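Local coordinates for uncharacterized GST-like proteinprotein (PDB 3IC8) that is of unknown function but has the domains of a glutathione S-transferase and may act on glutathione, at residues Glu16-Asn28 with Met69-Phe82. Residues are numbered along the deposited sequence; the frame is centred on the assembly and turned at random.
Sequences EKARLMLGFKGVN and MARRLEQEKASPAF
The ammonium group of Lys25 reaches across to the turn that ends helix 66-76 and is gripped there by three oxygens. NZ gives a bond of 2.8 Å to Lys77 O, nearly straight on to the carbonyl. A second, from Lys25 NZ to Pro80 O, is 2.7 Å long and comes in a little off the carbonyl plane. The third partner is Glu74 OE2, 3.2 Å from Lys25 NZ in a salt bridge approached from above the carboxylate plane. That same OE2 takes the backbone N of Phe82 on its syn lone pair, while OE1 serves Tyr83 N, so one carboxylate ties the lysine to the returning chain. Lysine suits this place: its chain, bent once at chi2 (-60°), is long enough to cross the gap, and its charge would balance Glu74 while its N-H groups satisfy two carbonyls of the turn. On the way Lys25 CE packs 3.6 Å from Phe82 CE2.

Beside it, Phe24 and Phe82 lie nearly parallel, planes at 27°, but slid so far apart that the rings barely overlap. Pro80, behind a cis peptide bond, sets CG over one face of the Phe24 ring in a CH-pi contact, 4.0 Å from its centroid. Phe24 CG, anti to the backbone N, carries the ring out to meet both Pro80 and Phe82.

Toward the N-terminal ends of the two helices, the selenomethionines Met21 and Met69 cross obliquely, their CE atoms 3.4 Å apart. Small residues admit them: Met21, bent at chi3, brings its CE to within 3.5 Å of Ala70 CB, and Met69 CE lies against Ala18.

Gly26, with positive phi, closes helix 16-25 in a Schellman motif. The two helices run nearly parallel, 13° apart, as the first and last helices of the thioredoxin-like N-terminal domain of glutathione S-transferases, packed side by side on one face of its sheet.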
ATOM      1  N   GLU A  16     -21.121  -4.956  -6.330  1.00 23.53           N
ATOM      2  CA  GLU A  16     -19.870  -4.905  -5.608  1.00 23.12           C
ATOM      3  C   GLU A  16     -19.950  -5.254  -4.142  1.00 23.41           C
ATOM      4  O   GLU A  16     -19.083  -5.864  -3.615  1.00 24.07           O
ATOM      5  CB  GLU A  16     -19.175  -3.580  -5.838  1.00 22.79           C
ATOM      6  CG  GLU A  16     -17.811  -3.482  -5.284  1.00 23.49           C
ATOM      7  CD  GLU A  16     -16.776  -4.280  -6.031  1.00 26.42           C
ATOM      8  OE1 GLU A  16     -15.648  -4.276  -5.561  1.00 27.85           O
ATOM      9  OE2 GLU A  16     -17.066  -4.900  -7.053  1.00 23.61           O
ATOM     10  N   LYS A  17     -21.007  -4.849  -3.478  1.00 23.45           N
ATOM     11  CA  LYS A  17     -21.096  -5.086  -2.072  1.00 23.46           C
ATOM     12  C   LYS A  17     -21.059  -6.572  -1.793  1.00 22.98           C
ATOM     13  O   LYS A  17     -20.370  -6.985  -0.928  1.00 23.56           O
ATOM     14  CB  LYS A  17     -22.346  -4.437  -1.489  1.00 23.30           C
ATOM     15  CG  LYS A  17     -22.779  -4.978  -0.154  1.00 24.75           C
ATOM     16  CD  LYS A  17     -23.492  -3.982   0.691  1.00 27.19           C
ATOM     17  CE  LYS A  17     -24.982  -4.074   0.557  1.00 28.11           C
ATOM     18  NZ  LYS A  17     -25.631  -4.255   1.840  1.00 30.93           N
ATOM     19  N   ALA A  18     -21.772  -7.372  -2.549  1.00 22.51           N
ATOM     20  CA  ALA A  18     -21.804  -8.807  -2.336  1.00 22.86           C
ATOM     21  C   ALA A  18     -20.471  -9.490  -2.522  1.00 22.95           C
ATOM     22  O   ALA A  18     -20.157 -10.407  -1.832  1.00 23.56           O
ATOM     23  CB  ALA A  18     -22.794  -9.416  -3.203  1.00 22.76           C
ATOM     24  N   ARG A  19     -19.711  -9.025  -3.486  1.00 22.70           N
ATOM     25  CA  ARG A  19     -18.386  -9.491  -3.747  1.00 23.00           C
ATOM     26  C   ARG A  19     -17.427  -9.215  -2.597  1.00 22.73           C
ATOM     27  O   ARG A  19     -16.602 -10.019  -2.271  1.00 22.62           O
ATOM     28  CB  ARG A  19     -17.909  -8.803  -5.012  1.00 22.87           C
ATOM     29  CG  ARG A  19     -17.647  -9.706  -6.139  1.00 23.91           C
ATOM     30  CD  ARG A  19     -18.310  -9.334  -7.438  1.00 24.09           C
ATOM     31  NE  ARG A  19     -18.317  -7.922  -7.773  1.00 25.89           N
ATOM     32  CZ  ARG A  19     -19.099  -7.387  -8.691  1.00 25.27           C
ATOM     33  NH1 ARG A  19     -19.924  -8.121  -9.368  1.00 26.47           N
ATOM     34  NH2 ARG A  19     -19.071  -6.116  -8.925  1.00 23.91           N
ATOM     35  N   LEU A  20     -17.531  -8.035  -2.020  1.00 22.00           N
ATOM     36  CA  LEU A  20     -16.762  -7.663  -0.859  1.00 21.37           C
ATOM     37  C   LEU A  20     -17.142  -8.513   0.307  1.00 21.20           C
ATOM     38  O   LEU A  20     -16.332  -8.839   1.107  1.00 22.20           O
ATOM     39  CB  LEU A  20     -16.874  -6.185  -0.540  1.00 20.86           C
ATOM     40  CG  LEU A  20     -16.261  -5.270  -1.573  1.00 21.13           C
ATOM     41  CD1 LEU A  20     -16.780  -3.898  -1.488  1.00 19.19           C
ATOM     42  CD2 LEU A  20     -14.795  -5.275  -1.562  1.00 19.42           C
HETATM   43  N   MSE A  21     -18.405  -8.855   0.391  1.00 21.03           N
HETATM   44  CA  MSE A  21     -18.895  -9.666   1.466  1.00 20.84           C
HETATM   45  C   MSE A  21     -18.235 -11.016   1.400  1.00 21.21           C
HETATM   46  O   MSE A  21     -17.848 -11.567   2.387  1.00 21.90           O
HETATM   47  CB  MSE A  21     -20.403  -9.795   1.399  1.00 20.00           C
HETATM   48  CG  MSE A  21     -21.184  -8.657   1.992  1.00 20.00           C
HETATM   49 SE   MSE A  21     -23.011  -8.535   1.475  1.00 20.00          SE
HETATM   50  CE  MSE A  21     -23.694 -10.084   2.208  1.00 20.00           C
ATOM     51  N   LEU A  22     -18.092 -11.534   0.206  1.00 21.16           N
ATOM     52  CA  LEU A  22     -17.373 -12.757   0.018  1.00 20.83           C
ATOM     53  C   LEU A  22     -15.920 -12.626   0.385  1.00 20.73           C
ATOM     54  O   LEU A  22     -15.352 -13.525   0.896  1.00 21.06           O
ATOM     55  CB  LEU A  22     -17.585 -13.312  -1.375  1.00 20.83           C
ATOM     56  CG  LEU A  22     -19.009 -13.782  -1.597  1.00 19.74           C
ATOM     57  CD1 LEU A  22     -19.299 -14.031  -3.016  1.00 18.51           C
ATOM     58  CD2 LEU A  22     -19.306 -14.956  -0.832  1.00 15.27           C
ATOM     59  N   GLY A  23     -15.323 -11.493   0.112  1.00 20.89           N
ATOM     60  CA  GLY A  23     -13.961 -11.248   0.502  1.00 21.27           C
ATOM     61  C   GLY A  23     -13.680 -11.198   1.981  1.00 22.04           C
ATOM     62  O   GLY A  23     -12.699 -11.707   2.432  1.00 21.86           O
ATOM     63  N   PHE A  24     -14.556 -10.552   2.720  1.00 22.02           N
ATOM     64  CA  PHE A  24     -14.442 -10.404   4.140  1.00 22.22           C
ATOM     65  C   PHE A  24     -14.512 -11.763   4.804  1.00 22.32           C
ATOM     66  O   PHE A  24     -13.787 -12.049   5.695  1.00 21.66           O
ATOM     67  CB  PHE A  24     -15.554  -9.460   4.583  1.00 22.50           C
ATOM     68  CG  PHE A  24     -15.678  -9.277   6.044  1.00 22.48           C
ATOM     69  CD1 PHE A  24     -14.785  -8.523   6.741  1.00 20.92           C
ATOM     70  CD2 PHE A  24     -16.713  -9.817   6.705  1.00 21.75           C
ATOM     71  CE1 PHE A  24     -14.923  -8.351   8.027  1.00 19.43           C
ATOM     72  CE2 PHE A  24     -16.836  -9.631   8.012  1.00 22.35           C
ATOM     73  CZ  PHE A  24     -15.948  -8.896   8.665  1.00 22.57           C
ATOM     74  N   LYS A  25     -15.391 -12.600   4.318  1.00 22.93           N
ATOM     75  CA  LYS A  25     -15.515 -13.960   4.775  1.00 24.07           C
ATOM     76  C   LYS A  25     -14.371 -14.920   4.410  1.00 25.10           C
ATOM     77  O   LYS A  25     -14.224 -15.929   5.028  1.00 25.56           O
ATOM     78  CB  LYS A  25     -16.858 -14.538   4.377  1.00 24.01           C
ATOM     79  CG  LYS A  25     -18.000 -14.022   5.168  1.00 23.49           C
ATOM     80  CD  LYS A  25     -17.875 -14.305   6.611  1.00 22.51           C
ATOM     81  CE  LYS A  25     -19.149 -13.942   7.297  1.00 24.03           C
ATOM     82  NZ  LYS A  25     -19.095 -14.013   8.742  1.00 19.71           N
ATOM     83  N   GLY A  26     -13.559 -14.595   3.425  1.00 25.50           N
ATOM     84  CA  GLY A  26     -12.503 -15.476   2.990  1.00 27.12           C
ATOM     85  C   GLY A  26     -12.906 -16.846   2.494  1.00 28.07           C
ATOM     86  O   GLY A  26     -12.266 -17.827   2.777  1.00 28.42           O
ATOM     87  N   VAL A  27     -13.975 -16.892   1.731  1.00 28.60           N
ATOM     88  CA  VAL A  27     -14.582 -18.115   1.319  1.00 28.77           C
ATOM     89  C   VAL A  27     -14.313 -18.281  -0.141  1.00 29.12           C
ATOM     90  O   VAL A  27     -14.024 -17.350  -0.810  1.00 29.58           O
ATOM     91  CB  VAL A  27     -16.080 -18.054   1.511  1.00 29.41           C
ATOM     92  CG1 VAL A  27     -16.448 -18.484   2.874  1.00 28.02           C
ATOM     93  CG2 VAL A  27     -16.574 -16.678   1.251  1.00 28.65           C
ATOM     94  N   ASN A  28     -14.403 -19.495  -0.620  1.00 28.81           N
ATOM     95  CA  ASN A  28     -14.226 -19.761  -2.006  1.00 28.84           C
ATOM     96  C   ASN A  28     -15.594 -19.923  -2.594  1.00 28.39           C
ATOM     97  O   ASN A  28     -16.431 -20.549  -2.018  1.00 28.53           O
ATOM     98  CB  ASN A  28     -13.400 -21.015  -2.186  1.00 29.15           C
ATOM     99  CG  ASN A  28     -11.951 -20.794  -1.900  1.00 30.95           C
ATOM    100  OD1 ASN A  28     -11.127 -20.881  -2.771  1.00 33.64           O
ATOM    101  ND2 ASN A  28     -11.635 -20.508  -0.667  1.00 33.02           N
HETATM  102  N   MSE A  69     -28.302 -12.553   2.577  1.00 24.28           N
HETATM  103  CA  MSE A  69     -27.131 -13.259   2.159  1.00 25.08           C
HETATM  104  C   MSE A  69     -26.080 -13.174   3.231  1.00 25.31           C
HETATM  105  O   MSE A  69     -25.368 -14.109   3.472  1.00 25.49           O
HETATM  106  CB  MSE A  69     -26.621 -12.659   0.868  1.00 20.00           C
HETATM  107  CG  MSE A  69     -25.471 -13.358   0.254  1.00 20.00           C
HETATM  108 SE   MSE A  69     -24.685 -12.460  -1.260  1.00 20.00          SE
HETATM  109  CE  MSE A  69     -23.009 -12.034  -0.546  1.00 20.00           C
ATOM    110  N   ALA A  70     -26.006 -12.035   3.883  1.00 25.20           N
ATOM    111  CA  ALA A  70     -25.061 -11.838   4.942  1.00 25.23           C
ATOM    112  C   ALA A  70     -25.302 -12.767   6.089  1.00 25.16           C
ATOM    113  O   ALA A  70     -24.390 -13.304   6.630  1.00 25.21           O
ATOM    114  CB  ALA A  70     -25.123 -10.442   5.419  1.00 25.15           C
ATOM    115  N   ARG A  71     -26.541 -12.940   6.470  1.00 24.80           N
ATOM    116  CA  ARG A  71     -26.864 -13.878   7.507  1.00 24.95           C
ATOM    117  C   ARG A  71     -26.603 -15.339   7.203  1.00 24.97           C
ATOM    118  O   ARG A  71     -26.243 -16.068   8.066  1.00 24.88           O
ATOM    119  CB  ARG A  71     -28.267 -13.637   8.013  1.00 25.08           C
ATOM    120  CG  ARG A  71     -28.313 -12.378   8.770  1.00 26.86           C
ATOM    121  CD  ARG A  71     -29.655 -11.958   9.182  1.00 28.30           C
ATOM    122  NE  ARG A  71     -29.638 -10.571   9.580  1.00 29.12           N
ATOM    123  CZ  ARG A  71     -29.309 -10.133  10.774  1.00 28.65           C
ATOM    124  NH1 ARG A  71     -28.975 -10.960  11.712  1.00 29.49           N
ATOM    125  NH2 ARG A  71     -29.331  -8.865  11.027  1.00 29.98           N
ATOM    126  N   ARG A  72     -26.837 -15.763   5.979  1.00 25.01           N
ATOM    127  CA  ARG A  72     -26.486 -17.082   5.529  1.00 25.41           C
ATOM    128  C   ARG A  72     -25.004 -17.286   5.539  1.00 25.19           C
ATOM    129  O   ARG A  72     -24.544 -18.329   5.865  1.00 25.57           O
ATOM    130  CB  ARG A  72     -27.058 -17.348   4.156  1.00 25.77           C
ATOM    131  CG  ARG A  72     -26.780 -18.698   3.628  1.00 27.19           C
ATOM    132  CD  ARG A  72     -27.084 -19.745   4.651  1.00 29.00           C
ATOM    133  NE  ARG A  72     -26.785 -21.094   4.211  1.00 27.84           N
ATOM    134  CZ  ARG A  72     -25.668 -21.740   4.481  1.00 30.02           C
ATOM    135  NH1 ARG A  72     -24.725 -21.176   5.178  1.00 30.81           N
ATOM    136  NH2 ARG A  72     -25.493 -22.957   4.053  1.00 29.87           N
ATOM    137  N   LEU A  73     -24.262 -16.267   5.169  1.00 24.98           N
ATOM    138  CA  LEU A  73     -22.822 -16.310   5.219  1.00 24.84           C
ATOM    139  C   LEU A  73     -22.294 -16.460   6.625  1.00 24.88           C
ATOM    140  O   LEU A  73     -21.369 -17.176   6.867  1.00 24.30           O
ATOM    141  CB  LEU A  73     -22.240 -15.061   4.598  1.00 24.25           C
ATOM    142  CG  LEU A  73     -22.256 -14.984   3.083  1.00 25.45           C
ATOM    143  CD1 LEU A  73     -21.583 -13.757   2.590  1.00 23.58           C
ATOM    144  CD2 LEU A  73     -21.693 -16.215   2.434  1.00 23.48           C
ATOM    145  N   GLU A  74     -22.914 -15.745   7.538  1.00 24.91           N
ATOM    146  CA  GLU A  74     -22.558 -15.739   8.920  1.00 25.26           C
ATOM    147  C   GLU A  74     -22.731 -17.122   9.486  1.00 25.80           C
ATOM    148  O   GLU A  74     -21.979 -17.540  10.315  1.00 26.17           O
ATOM    149  CB  GLU A  74     -23.410 -14.714   9.662  1.00 24.50           C
ATOM    150  CG  GLU A  74     -23.029 -14.497  11.078  1.00 24.84           C
ATOM    151  CD  GLU A  74     -22.227 -13.252  11.289  1.00 26.89           C
ATOM    152  OE1 GLU A  74     -22.286 -12.671  12.370  1.00 26.18           O
ATOM    153  OE2 GLU A  74     -21.530 -12.851  10.372  1.00 24.05           O
ATOM    154  N   GLN A  75     -23.762 -17.810   9.048  1.00 26.65           N
ATOM    155  CA  GLN A  75     -23.954 -19.192   9.377  1.00 28.18           C
ATOM    156  C   GLN A  75     -22.870 -20.095   8.791  1.00 28.42           C
ATOM    157  O   GLN A  75     -22.362 -20.956   9.467  1.00 29.47           O
ATOM    158  CB  GLN A  75     -25.350 -19.633   8.949  1.00 28.33           C
ATOM    159  CG  GLN A  75     -25.570 -21.111   8.867  1.00 29.40           C
ATOM    160  CD  GLN A  75     -26.897 -21.466   8.264  1.00 31.16           C
ATOM    161  OE1 GLN A  75     -27.084 -22.551   7.757  1.00 30.37           O
ATOM    162  NE2 GLN A  75     -27.826 -20.547   8.318  1.00 31.95           N
ATOM    163  N   GLU A  76     -22.511 -19.899   7.535  1.00 28.77           N
ATOM    164  CA  GLU A  76     -21.445 -20.679   6.948  1.00 28.52           C
ATOM    165  C   GLU A  76     -20.080 -20.460   7.541  1.00 28.17           C
ATOM    166  O   GLU A  76     -19.421 -21.395   7.863  1.00 28.27           O
ATOM    167  CB  GLU A  76     -21.392 -20.449   5.454  1.00 28.63           C
ATOM    168  CG  GLU A  76     -20.520 -21.405   4.688  1.00 30.23           C
ATOM    169  CD  GLU A  76     -21.176 -22.720   4.411  1.00 31.92           C
ATOM    170  OE1 GLU A  76     -20.608 -23.514   3.678  1.00 34.62           O
ATOM    171  OE2 GLU A  76     -22.249 -22.989   4.925  1.00 33.39           O
ATOM    172  N   LYS A  77     -19.643 -19.229   7.681  1.00 27.94           N
ATOM    173  CA  LYS A  77     -18.414 -18.957   8.402  1.00 27.31           C
ATOM    174  C   LYS A  77     -18.637 -17.873   9.438  1.00 27.16           C
ATOM    175  O   LYS A  77     -18.816 -16.737   9.109  1.00 26.88           O
ATOM    176  CB  LYS A  77     -17.344 -18.533   7.420  1.00 27.23           C
ATOM    177  CG  LYS A  77     -16.004 -18.374   7.984  1.00 28.23           C
ATOM    178  CD  LYS A  77     -14.973 -18.861   7.032  1.00 30.34           C
ATOM    179  CE  LYS A  77     -13.964 -17.804   6.743  1.00 32.45           C
ATOM    180  NZ  LYS A  77     -12.830 -17.862   7.657  1.00 34.41           N
ATOM    181  N   ALA A  78     -18.619 -18.233  10.700  1.00 26.75           N
ATOM    182  CA  ALA A  78     -18.950 -17.300  11.751  1.00 26.46           C
ATOM    183  C   ALA A  78     -18.041 -16.116  11.909  1.00 25.88           C
ATOM    184  O   ALA A  78     -18.484 -15.056  12.200  1.00 26.15           O
ATOM    185  CB  ALA A  78     -19.070 -18.006  13.038  1.00 26.25           C
ATOM    186  N   SER A  79     -16.756 -16.324  11.762  1.00 25.75           N
ATOM    187  CA  SER A  79     -15.787 -15.289  11.988  1.00 25.36           C
ATOM    188  C   SER A  79     -14.929 -15.164  10.763  1.00 24.60           C
ATOM    189  O   SER A  79     -14.632 -16.147  10.147  1.00 25.16           O
ATOM    190  CB  SER A  79     -14.946 -15.670  13.190  1.00 25.40           C
ATOM    191  OG  SER A  79     -13.879 -14.784  13.384  1.00 28.07           O
ATOM    192  N   PRO A  80     -14.547 -13.959  10.387  1.00 23.84           N
ATOM    193  CA  PRO A  80     -14.927 -12.739  11.072  1.00 23.45           C
ATOM    194  C   PRO A  80     -16.391 -12.420  10.892  1.00 22.99           C
ATOM    195  O   PRO A  80     -16.969 -12.787   9.928  1.00 22.89           O
ATOM    196  CB  PRO A  80     -14.085 -11.697  10.369  1.00 23.28           C
ATOM    197  CG  PRO A  80     -13.901 -12.196   9.078  1.00 22.57           C
ATOM    198  CD  PRO A  80     -13.833 -13.659   9.152  1.00 23.40           C
ATOM    199  N   ALA A  81     -16.971 -11.716  11.836  1.00 22.90           N
ATOM    200  CA  ALA A  81     -18.399 -11.558  11.880  1.00 23.13           C
ATOM    201  C   ALA A  81     -18.919 -10.289  11.281  1.00 23.16           C
ATOM    202  O   ALA A  81     -18.425  -9.224  11.527  1.00 23.71           O
ATOM    203  CB  ALA A  81     -18.892 -11.696  13.272  1.00 23.20           C
ATOM    204  N   PHE A  82     -19.946 -10.453  10.485  1.00 22.52           N
ATOM    205  CA  PHE A  82     -20.768  -9.376  10.018  1.00 22.45           C
ATOM    206  C   PHE A  82     -21.489  -8.706  11.153  1.00 23.01           C
ATOM    207  O   PHE A  82     -21.661  -7.533  11.134  1.00 23.27           O
ATOM    208  CB  PHE A  82     -21.778  -9.864   9.008  1.00 22.48           C
ATOM    209  CG  PHE A  82     -21.229 -10.059   7.653  1.00 21.20           C
ATOM    210  CD1 PHE A  82     -20.390  -9.158   7.109  1.00 21.45           C
ATOM    211  CD2 PHE A  82     -21.544 -11.156   6.935  1.00 20.09           C
ATOM    212  CE1 PHE A  82     -19.910  -9.353   5.893  1.00 19.45           C
ATOM    213  CE2 PHE A  82     -21.055 -11.328   5.730  1.00 18.21           C
ATOM    214  CZ  PHE A  82     -20.240 -10.439   5.218  1.00 19.94           C
TER